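PDB 5U4V: Rho GTPase-activating protein 5 from Homo sapiens, which probably stimulates GTP hydrolysis by Rho-family GTPases and carries pseudoGTPase domains, of which this is the one called pG1. Local coordinates for residues K8-L14 against E44-V50; F109-N115 against C140-P146. One frame throughout, in Å; residues are numbered along the deposited sequence.

Interaction 1: K8-L14 against E44-V50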
ATOM      1  N   LYS A   8      -6.513  -6.663  14.302  1.00 72.31           N
ATOM      2  CA  LYS A   8      -6.216  -7.434  13.131  1.00 66.37           C
ATOM      3  C   LYS A   8      -6.564  -6.553  11.968  1.00 64.55           C
ATOM      4  O   LYS A   8      -7.651  -6.014  11.917  1.00 64.40           O
ATOM      5  CB  LYS A   8      -7.050  -8.684  13.075  1.00 65.26           C
ATOM      6  CG  LYS A   8      -6.852  -9.455  11.776  1.00 61.68           C
ATOM      7  CD  LYS A   8      -7.364 -10.878  11.906  1.00 61.46           C
ATOM      8  CE  LYS A   8      -6.721 -11.790  10.890  1.00 59.47           C
ATOM      9  NZ  LYS A   8      -6.504 -13.165  11.413  1.00 61.28           N
ATOM     10  N   VAL A   9      -5.627  -6.388  11.051  1.00 60.64           N
ATOM     11  CA  VAL A   9      -5.868  -5.508   9.947  1.00 60.06           C
ATOM     12  C   VAL A   9      -5.723  -6.270   8.654  1.00 57.18           C
ATOM     13  O   VAL A   9      -4.809  -7.052   8.495  1.00 55.26           O
ATOM     14  CB  VAL A   9      -4.917  -4.308   9.981  1.00 59.08           C
ATOM     15  CG1 VAL A   9      -5.221  -3.350   8.829  1.00 57.32           C
ATOM     16  CG2 VAL A   9      -5.034  -3.593  11.315  1.00 61.06           C
ATOM     17  N   ASN A  10      -6.663  -6.076   7.761  1.00 57.85           N
ATOM     18  CA  ASN A  10      -6.607  -6.751   6.484  1.00 59.20           C
ATOM     19  C   ASN A  10      -5.916  -5.860   5.509  1.00 58.38           C
ATOM     20  O   ASN A  10      -6.491  -4.887   5.062  1.00 57.10           O
ATOM     21  CB  ASN A  10      -8.004  -7.052   5.989  1.00 60.84           C
ATOM     22  CG  ASN A  10      -8.391  -8.494   6.244  1.00 60.87           C
ATOM     23  OD1 ASN A  10      -7.601  -9.380   5.981  1.00 59.25           O
ATOM     24  ND2 ASN A  10      -9.617  -8.738   6.728  1.00 63.93           N
ATOM     25  N   LEU A  11      -4.682  -6.165   5.172  1.00 56.14           N
ATOM     26  CA  LEU A  11      -3.960  -5.269   4.302  1.00 56.37           C
ATOM     27  C   LEU A  11      -3.841  -5.820   2.935  1.00 53.68           C
ATOM     28  O   LEU A  11      -2.965  -6.639   2.670  1.00 54.04           O
ATOM     29  CB  LEU A  11      -2.567  -5.016   4.833  1.00 58.94           C
ATOM     30  CG  LEU A  11      -2.423  -3.654   5.449  1.00 61.99           C
ATOM     31  CD1 LEU A  11      -1.042  -3.520   6.085  1.00 63.26           C
ATOM     32  CD2 LEU A  11      -2.596  -2.682   4.301  1.00 63.41           C
ATOM     33  N   PHE A  12      -4.690  -5.359   2.050  1.00 52.96           N
ATOM     34  CA  PHE A  12      -4.554  -5.724   0.661  1.00 52.16           C
ATOM     35  C   PHE A  12      -3.377  -4.976   0.024  1.00 51.00           C
ATOM     36  O   PHE A  12      -3.013  -3.858   0.444  1.00 50.25           O
ATOM     37  CB  PHE A  12      -5.847  -5.428  -0.095  1.00 53.53           C
ATOM     38  CG  PHE A  12      -7.062  -6.137   0.463  1.00 55.18           C
ATOM     39  CD1 PHE A  12      -7.392  -7.424   0.031  1.00 54.34           C
ATOM     40  CD2 PHE A  12      -7.899  -5.504   1.393  1.00 57.24           C
ATOM     41  CE1 PHE A  12      -8.524  -8.079   0.524  1.00 56.32           C
ATOM     42  CE2 PHE A  12      -9.046  -6.140   1.876  1.00 59.50           C
ATOM     43  CZ  PHE A  12      -9.362  -7.431   1.440  1.00 58.48           C
ATOM     44  N   ILE A  13      -2.766  -5.619  -0.971  1.00 47.04           N
ATOM     45  CA  ILE A  13      -1.616  -5.058  -1.655  1.00 44.90           C
ATOM     46  C   ILE A  13      -1.785  -5.248  -3.161  1.00 43.89           C
ATOM     47  O   ILE A  13      -1.778  -6.401  -3.658  1.00 40.92           O
ATOM     48  CB  ILE A  13      -0.265  -5.692  -1.211  1.00 43.94           C
ATOM     49  CG1 ILE A  13       0.048  -5.391   0.255  1.00 45.49           C
ATOM     50  CG2 ILE A  13       0.873  -5.182  -2.089  1.00 43.57           C
ATOM     51  CD1 ILE A  13       1.258  -6.162   0.816  1.00 44.56           C
ATOM     52  N   LEU A  14      -1.900  -4.117  -3.872  1.00 44.36           N
ATOM     53  CA  LEU A  14      -1.976  -4.083  -5.333  1.00 44.20           C
ATOM     54  C   LEU A  14      -0.620  -3.905  -5.953  1.00 45.43           C
ATOM     55  O   LEU A  14       0.226  -3.146  -5.440  1.00 46.45           O
ATOM     56  CB  LEU A  14      -2.829  -2.939  -5.776  1.00 46.13           C
ATOM     57  CG  LEU A  14      -4.319  -3.202  -5.869  1.00 47.82           C
ATOM     58  CD1 LEU A  14      -5.030  -1.866  -5.749  1.00 48.92           C
ATOM     59  CD2 LEU A  14      -4.618  -3.849  -7.225  1.00 48.11           C
ATOM     60  N   GLU A  44      -1.576  -7.935  14.376  1.00 53.31           N
ATOM     61  CA  GLU A  44      -1.683  -9.050  13.454  1.00 56.25           C
ATOM     62  C   GLU A  44      -2.158  -8.568  12.095  1.00 53.38           C
ATOM     63  O   GLU A  44      -3.298  -8.180  11.942  1.00 55.19           O
ATOM     64  CB  GLU A  44      -2.498 -10.237  14.003  1.00 63.27           C
ATOM     65  CG  GLU A  44      -3.865  -9.922  14.584  1.00 69.39           C
ATOM     66  CD  GLU A  44      -4.684 -11.190  14.794  1.00 75.18           C
ATOM     67  OE1 GLU A  44      -4.646 -12.083  13.906  1.00 76.13           O
ATOM     68  OE2 GLU A  44      -5.370 -11.295  15.840  1.00 78.82           O
ATOM     69  N   LEU A  45      -1.262  -8.578  11.131  1.00 50.02           N
ATOM     70  CA  LEU A  45      -1.585  -8.156   9.779  1.00 49.28           C
ATOM     71  C   LEU A  45      -1.821  -9.370   8.894  1.00 50.23           C
ATOM     72  O   LEU A  45      -1.094 -10.366   8.951  1.00 47.70           O
ATOM     73  CB  LEU A  45      -0.451  -7.315   9.216  1.00 46.62           C
ATOM     74  CG  LEU A  45      -0.227  -6.037  10.040  1.00 47.91           C
ATOM     75  CD1 LEU A  45       1.007  -5.298   9.601  1.00 40.65           C
ATOM     76  CD2 LEU A  45      -1.461  -5.135   9.920  1.00 48.36           C
ATOM     77  N   ASP A  46      -2.851  -9.283   8.073  1.00 54.04           N
ATOM     78  CA  ASP A  46      -3.053 -10.254   7.013  1.00 56.63           C
ATOM     79  C   ASP A  46      -2.787  -9.586   5.697  1.00 55.01           C
ATOM     80  O   ASP A  46      -3.642  -8.916   5.142  1.00 59.91           O
ATOM     81  CB  ASP A  46      -4.485 -10.834   7.056  1.00 63.88           C
ATOM     82  CG  ASP A  46      -4.714 -11.761   8.230  1.00 68.29           C
ATOM     83  OD1 ASP A  46      -3.765 -12.136   8.954  1.00 67.66           O
ATOM     84  OD2 ASP A  46      -5.884 -12.130   8.450  1.00 77.83           O
ATOM     85  N   LEU A  47      -1.605  -9.823   5.156  1.00 53.04           N
ATOM     86  CA  LEU A  47      -1.228  -9.250   3.879  1.00 51.51           C
ATOM     87  C   LEU A  47      -1.720 -10.088   2.730  1.00 51.75           C
ATOM     88  O   LEU A  47      -1.304 -11.229   2.529  1.00 49.70           O
ATOM     89  CB  LEU A  47       0.279  -9.045   3.793  1.00 49.98           C
ATOM     90  CG  LEU A  47       0.693  -8.037   4.877  1.00 51.38           C
ATOM     91  CD1 LEU A  47       2.203  -7.947   4.979  1.00 54.80           C
ATOM     92  CD2 LEU A  47       0.055  -6.655   4.729  1.00 54.54           C
ATOM     93  N   ARG A  48      -2.614  -9.500   1.955  1.00 53.83           N
ATOM     94  CA  ARG A  48      -3.206 -10.186   0.830  1.00 54.17           C
ATOM     95  C   ARG A  48      -2.851  -9.488  -0.464  1.00 52.42           C
ATOM     96  O   ARG A  48      -3.512  -8.523  -0.839  1.00 54.66           O
ATOM     97  CB  ARG A  48      -4.714 -10.186   0.990  1.00 58.38           C
ATOM     98  CG  ARG A  48      -5.230 -10.984   2.160  1.00 63.36           C
ATOM     99  CD  ARG A  48      -6.743 -11.017   2.156  1.00 70.86           C
ATOM    100  NE  ARG A  48      -7.228 -11.754   3.304  1.00 76.62           N
ATOM    101  CZ  ARG A  48      -8.512 -11.840   3.665  1.00 85.46           C
ATOM    102  NH1 ARG A  48      -9.475 -11.248   2.959  1.00 87.34           N
ATOM    103  NH2 ARG A  48      -8.849 -12.535   4.745  1.00 89.69           N
ATOM    104  N   PRO A  49      -1.858  -9.991  -1.195  1.00 51.22           N
ATOM    105  CA  PRO A  49      -1.583  -9.441  -2.540  1.00 51.41           C
ATOM    106  C   PRO A  49      -2.674  -9.829  -3.507  1.00 55.29           C
ATOM    107  O   PRO A  49      -3.208 -10.912  -3.404  1.00 59.77           O
ATOM    108  CB  PRO A  49      -0.256 -10.097  -2.957  1.00 46.68           C
ATOM    109  CG  PRO A  49       0.254 -10.756  -1.756  1.00 45.55           C
ATOM    110  CD  PRO A  49      -0.904 -11.047  -0.843  1.00 49.00           C
ATOM    111  N   VAL A  50      -3.003  -8.937  -4.423  1.00 59.18           N
ATOM    112  CA  VAL A  50      -4.162  -9.104  -5.290  1.00 63.59           C
ATOM    113  C   VAL A  50      -3.861  -8.785  -6.742  1.00 64.72           C
ATOM    114  O   VAL A  50      -3.017  -7.945  -7.045  1.00 61.37           O
ATOM    115  CB  VAL A  50      -5.317  -8.186  -4.849  1.00 67.09           C
ATOM    116  CG1 VAL A  50      -5.919  -8.653  -3.530  1.00 69.63           C
ATOM    117  CG2 VAL A  50      -4.858  -6.744  -4.746  1.00 65.93           C
TER
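The amide N of Leu11 donates to Asp46 O at 2.9 Å. It is one of six backbone hydrogen bonds that join 8-14 and 44-50 as parallel strands. Leu11 O in turn accepts from Arg48 N at 3.0 Å. On the face of Asn10 and Phe12, Arg48 meets both side chains. Its CG lies opposite the carbonyl carbon (chi1 -66°), and the chain runs extended to NE beside the Phe12 ring. Arg48 CD comes within 3.8 Å of Phe12 CE1, and ring and guanidinium planes stand 81° apart. Asn10 OD1 sits over the centre of one guanidinium face, 3.4 Å above its plane. In the G-domain fold, strand 8-14 comes first in the chain and is an inner strand. Strand 41-50 flanks it on one side; on the other, Gly70 and Phe72 bond to the backbone of 8-14. At the N-terminal end, Lys8 NZ forms a salt bridge with Glu44 OE1 at 3.3 Å, weak as a hydrogen bond. The opposite face is apolar. Val9 CB meets Leu45 CD2 at 3.6 Å, the side chains running alongside in one direction. Ile13 CD1 reaches Leu47 CD2 at 4.1 Å. Leu163 of helix 156-173 covers Leu11 and Leu45.

Interaction 2: F109-N115 against C140-P146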
ATOM      1  N   PHE A 109      -5.927   3.930   1.597  1.00 41.43           N
ATOM      2  CA  PHE A 109      -4.914   3.624   0.596  1.00 40.20           C
ATOM      3  C   PHE A 109      -3.546   4.132   1.109  1.00 37.01           C
ATOM      4  O   PHE A 109      -3.506   4.949   2.002  1.00 40.27           O
ATOM      5  CB  PHE A 109      -5.251   4.296  -0.750  1.00 39.68           C
ATOM      6  CG  PHE A 109      -6.349   3.642  -1.542  1.00 42.04           C
ATOM      7  CD1 PHE A 109      -6.146   2.404  -2.201  1.00 42.70           C
ATOM      8  CD2 PHE A 109      -7.579   4.283  -1.716  1.00 44.21           C
ATOM      9  CE1 PHE A 109      -7.157   1.838  -2.984  1.00 45.87           C
ATOM     10  CE2 PHE A 109      -8.597   3.705  -2.495  1.00 47.25           C
ATOM     11  CZ  PHE A 109      -8.388   2.487  -3.132  1.00 47.05           C
ATOM     12  N   THR A 110      -2.452   3.610   0.562  1.00 33.87           N
ATOM     13  CA  THR A 110      -1.121   4.204   0.660  1.00 31.11           C
ATOM     14  C   THR A 110      -0.372   3.772  -0.582  1.00 31.52           C
ATOM     15  O   THR A 110      -0.404   2.570  -0.962  1.00 32.75           O
ATOM     16  CB  THR A 110      -0.339   3.769   1.938  1.00 31.38           C
ATOM     17  OG1 THR A 110      -1.020   4.266   3.088  1.00 32.86           O
ATOM     18  CG2 THR A 110       1.149   4.335   1.946  1.00 29.02           C
ATOM     19  N   LEU A 111       0.254   4.740  -1.236  1.00 31.96           N
ATOM     20  CA  LEU A 111       0.967   4.476  -2.465  1.00 34.97           C
ATOM     21  C   LEU A 111       2.424   4.261  -2.167  1.00 33.00           C
ATOM     22  O   LEU A 111       3.055   5.115  -1.589  1.00 29.63           O
ATOM     23  CB  LEU A 111       0.785   5.612  -3.502  1.00 39.46           C
ATOM     24  CG  LEU A 111      -0.645   5.852  -3.992  1.00 45.45           C
ATOM     25  CD1 LEU A 111      -0.688   7.097  -4.884  1.00 47.90           C
ATOM     26  CD2 LEU A 111      -1.231   4.648  -4.734  1.00 46.07           C
ATOM     27  N   ILE A 112       2.965   3.154  -2.676  1.00 33.10           N
ATOM     28  CA  ILE A 112       4.337   2.856  -2.466  1.00 33.95           C
ATOM     29  C   ILE A 112       5.126   2.818  -3.733  1.00 36.40           C
ATOM     30  O   ILE A 112       4.910   1.950  -4.538  1.00 37.15           O
ATOM     31  CB  ILE A 112       4.544   1.556  -1.676  1.00 34.09           C
ATOM     32  CG1 ILE A 112       3.963   1.721  -0.262  1.00 33.55           C
ATOM     33  CG2 ILE A 112       6.020   1.222  -1.574  1.00 32.64           C
ATOM     34  CD1 ILE A 112       3.729   0.393   0.416  1.00 34.00           C
ATOM     35  N   LEU A 113       6.092   3.732  -3.881  1.00 37.01           N
ATOM     36  CA  LEU A 113       7.010   3.621  -4.965  1.00 40.31           C
ATOM     37  C   LEU A 113       8.252   2.844  -4.539  1.00 43.61           C
ATOM     38  O   LEU A 113       9.024   3.296  -3.690  1.00 43.39           O
ATOM     39  CB  LEU A 113       7.360   5.001  -5.511  1.00 43.33           C
ATOM     40  CG  LEU A 113       8.503   5.108  -6.519  1.00 46.74           C
ATOM     41  CD1 LEU A 113       8.251   4.336  -7.812  1.00 49.36           C
ATOM     42  CD2 LEU A 113       8.739   6.584  -6.827  1.00 50.77           C
ATOM     43  N   ALA A 114       8.426   1.680  -5.158  1.00 47.89           N
ATOM     44  CA  ALA A 114       9.583   0.805  -4.981  1.00 53.58           C
ATOM     45  C   ALA A 114      10.727   1.057  -5.986  1.00 59.30           C
ATOM     46  O   ALA A 114      10.486   1.175  -7.191  1.00 61.10           O
ATOM     47  CB  ALA A 114       9.139  -0.636  -5.090  1.00 51.05           C
ATOM     48  N   ASN A 115      11.965   1.116  -5.494  1.00 64.47           N
ATOM     49  CA  ASN A 115      13.148   1.147  -6.379  1.00 71.60           C
ATOM     50  C   ASN A 115      13.533  -0.254  -6.825  1.00 76.19           C
ATOM     51  O   ASN A 115      12.763  -0.939  -7.505  1.00 75.95           O
ATOM     52  CB  ASN A 115      14.348   1.843  -5.719  1.00 74.90           C
ATOM     53  CG  ASN A 115      14.123   3.339  -5.505  1.00 76.24           C
ATOM     54  OD1 ASN A 115      14.208   3.854  -4.380  1.00 78.13           O
ATOM     55  ND2 ASN A 115      13.818   4.044  -6.585  1.00 77.20           N
ATOM     56  N   CYS A 140      -4.076  10.182   0.133  1.00 43.33           N
ATOM     57  CA  CYS A 140      -3.435   9.074   0.789  1.00 42.40           C
ATOM     58  C   CYS A 140      -1.941   9.347   0.875  1.00 40.16           C
ATOM     59  O   CYS A 140      -1.400  10.067   0.028  1.00 41.39           O
ATOM     60  CB  CYS A 140      -3.685   7.770   0.043  1.00 42.34           C
ATOM     61  SG  CYS A 140      -2.945   7.667  -1.601  1.00 46.94           S
ATOM     62  N   PRO A 141      -1.282   8.794   1.899  1.00 37.21           N
ATOM     63  CA  PRO A 141       0.165   8.953   1.969  1.00 37.66           C
ATOM     64  C   PRO A 141       0.855   8.344   0.754  1.00 37.06           C
ATOM     65  O   PRO A 141       0.426   7.328   0.220  1.00 34.19           O
ATOM     66  CB  PRO A 141       0.564   8.182   3.225  1.00 36.14           C
ATOM     67  CG  PRO A 141      -0.676   8.206   4.072  1.00 37.27           C
ATOM     68  CD  PRO A 141      -1.811   8.079   3.072  1.00 37.68           C
ATOM     69  N   PHE A 142       1.902   9.023   0.304  1.00 37.84           N
ATOM     70  CA  PHE A 142       2.768   8.478  -0.711  1.00 36.60           C
ATOM     71  C   PHE A 142       4.167   8.269  -0.141  1.00 36.79           C
ATOM     72  O   PHE A 142       4.811   9.221   0.276  1.00 38.21           O
ATOM     73  CB  PHE A 142       2.792   9.403  -1.926  1.00 37.01           C
ATOM     74  CG  PHE A 142       3.765   8.991  -2.961  1.00 38.14           C
ATOM     75  CD1 PHE A 142       3.686   7.751  -3.534  1.00 37.47           C
ATOM     76  CD2 PHE A 142       4.784   9.849  -3.359  1.00 42.96           C
ATOM     77  CE1 PHE A 142       4.549   7.368  -4.546  1.00 41.11           C
ATOM     78  CE2 PHE A 142       5.681   9.478  -4.368  1.00 42.85           C
ATOM     79  CZ  PHE A 142       5.574   8.222  -4.953  1.00 42.58           C
ATOM     80  N   VAL A 143       4.616   7.014  -0.162  1.00 37.67           N
ATOM     81  CA  VAL A 143       5.935   6.605   0.346  1.00 40.30           C
ATOM     82  C   VAL A 143       6.870   6.028  -0.709  1.00 42.88           C
ATOM     83  O   VAL A 143       6.463   5.206  -1.515  1.00 43.74           O
ATOM     84  CB  VAL A 143       5.790   5.603   1.536  1.00 40.39           C
ATOM     85  CG1 VAL A 143       7.154   5.302   2.148  1.00 40.81           C
ATOM     86  CG2 VAL A 143       4.873   6.148   2.645  1.00 35.87           C
ATOM     87  N   ASP A 144       8.132   6.441  -0.698  1.00 49.76           N
ATOM     88  CA  ASP A 144       9.170   5.806  -1.526  1.00 54.87           C
ATOM     89  C   ASP A 144       9.947   4.753  -0.743  1.00 54.64           C
ATOM     90  O   ASP A 144      10.508   5.057   0.314  1.00 57.03           O
ATOM     91  CB  ASP A 144      10.183   6.839  -2.038  1.00 63.76           C
ATOM     92  CG  ASP A 144       9.541   8.008  -2.739  1.00 66.68           C
ATOM     93  OD1 ASP A 144       8.466   7.867  -3.352  1.00 71.18           O
ATOM     94  OD2 ASP A 144      10.131   9.090  -2.686  1.00 71.39           O
ATOM     95  N   VAL A 145      10.010   3.528  -1.277  1.00 54.12           N
ATOM     96  CA  VAL A 145      10.775   2.439  -0.653  1.00 53.28           C
ATOM     97  C   VAL A 145      11.879   1.911  -1.557  1.00 55.32           C
ATOM     98  O   VAL A 145      11.637   1.074  -2.442  1.00 52.85           O
ATOM     99  CB  VAL A 145       9.887   1.272  -0.158  1.00 50.55           C
ATOM    100  CG1 VAL A 145      10.706   0.328   0.705  1.00 50.76           C
ATOM    101  CG2 VAL A 145       8.688   1.810   0.617  1.00 47.80           C
ATOM    102  N   PRO A 146      13.116   2.377  -1.310  1.00 61.05           N
ATOM    103  CA  PRO A 146      14.345   1.960  -2.000  1.00 63.46           C
ATOM    104  C   PRO A 146      14.737   0.519  -1.697  1.00 64.99           C
ATOM    105  O   PRO A 146      14.559   0.083  -0.566  1.00 64.18           O
ATOM    106  CB  PRO A 146      15.388   2.919  -1.448  1.00 67.81           C
ATOM    107  CG  PRO A 146      14.854   3.387  -0.147  1.00 64.85           C
ATOM    108  CD  PRO A 146      13.384   3.447  -0.326  1.00 61.11           C
TER
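A beta-alpha-beta crossover sets strand 109-114 beside strand 142-145, with Leu111 and Leu113 bonded to the segment around Phe142. The two strands run parallel, and helix 124-138 connects them. Val143 N donates to Leu111 O at 2.8 Å, and Leu113 N returns a bond to Val143 O. Asn115 N bonds to Val145 O, the last of the five backbone bonds between the segments. The Phe142 ring lies across the neighbouring strand on the face of Leu111 and Leu113. Chi1 of 174° turns the ring away from its own backbone N and toward 109-114, where Phe142 CD1 meets Leu111 CB at 3.6 Å and Phe142 CZ meets Leu113 CB at 3.7 Å. Cys140 SG packs against Leu111 CG at 3.8 Å. On the reverse face, Ile112 CG2 touches Val145 CG2. Near the start, Thr110 OG1 donates to Phe109 O at 2.8 Å. The Thr110 methyl, CG2, rests 3.5 Å from Pro141 O. Cutting Thr110 back to an alanine would probably cost Phe109 O this hydroxyl partner and open a gap beside Pro141. Strand 142-145 is outermost in the sheet of this chain, and strand 69-75 bonds to the other edge of 109-114. Helix 124-138 packs on Leu111 and Phe142, with Arg128 salt-bridged to Asp144. Helix 156-173 covers Thr110 and Ile112 from the other side.

From the N terminus, strand 8-14 leads through helix 19-28 and strand 36-38 to strand 41-50, where interaction 1 closes the first loop. The chain then crosses to strand 69-75 and passes helix 78-96. Interaction 2 opens at 109-115 and closes at 140-146 after helix 124-138. The two loops follow in series and neither nest nor cross. Their centres lie about 16 Å apart, and their nearest atoms, about 5 Å apart, do not touch. Strand 69-75 bonds to both 8-14 and 109-114, placing both pairs in one sheet with 69-75 between them. The last helix, 156-173, packs across both pairs on one face, touching residues that include Leu11 and Ile112.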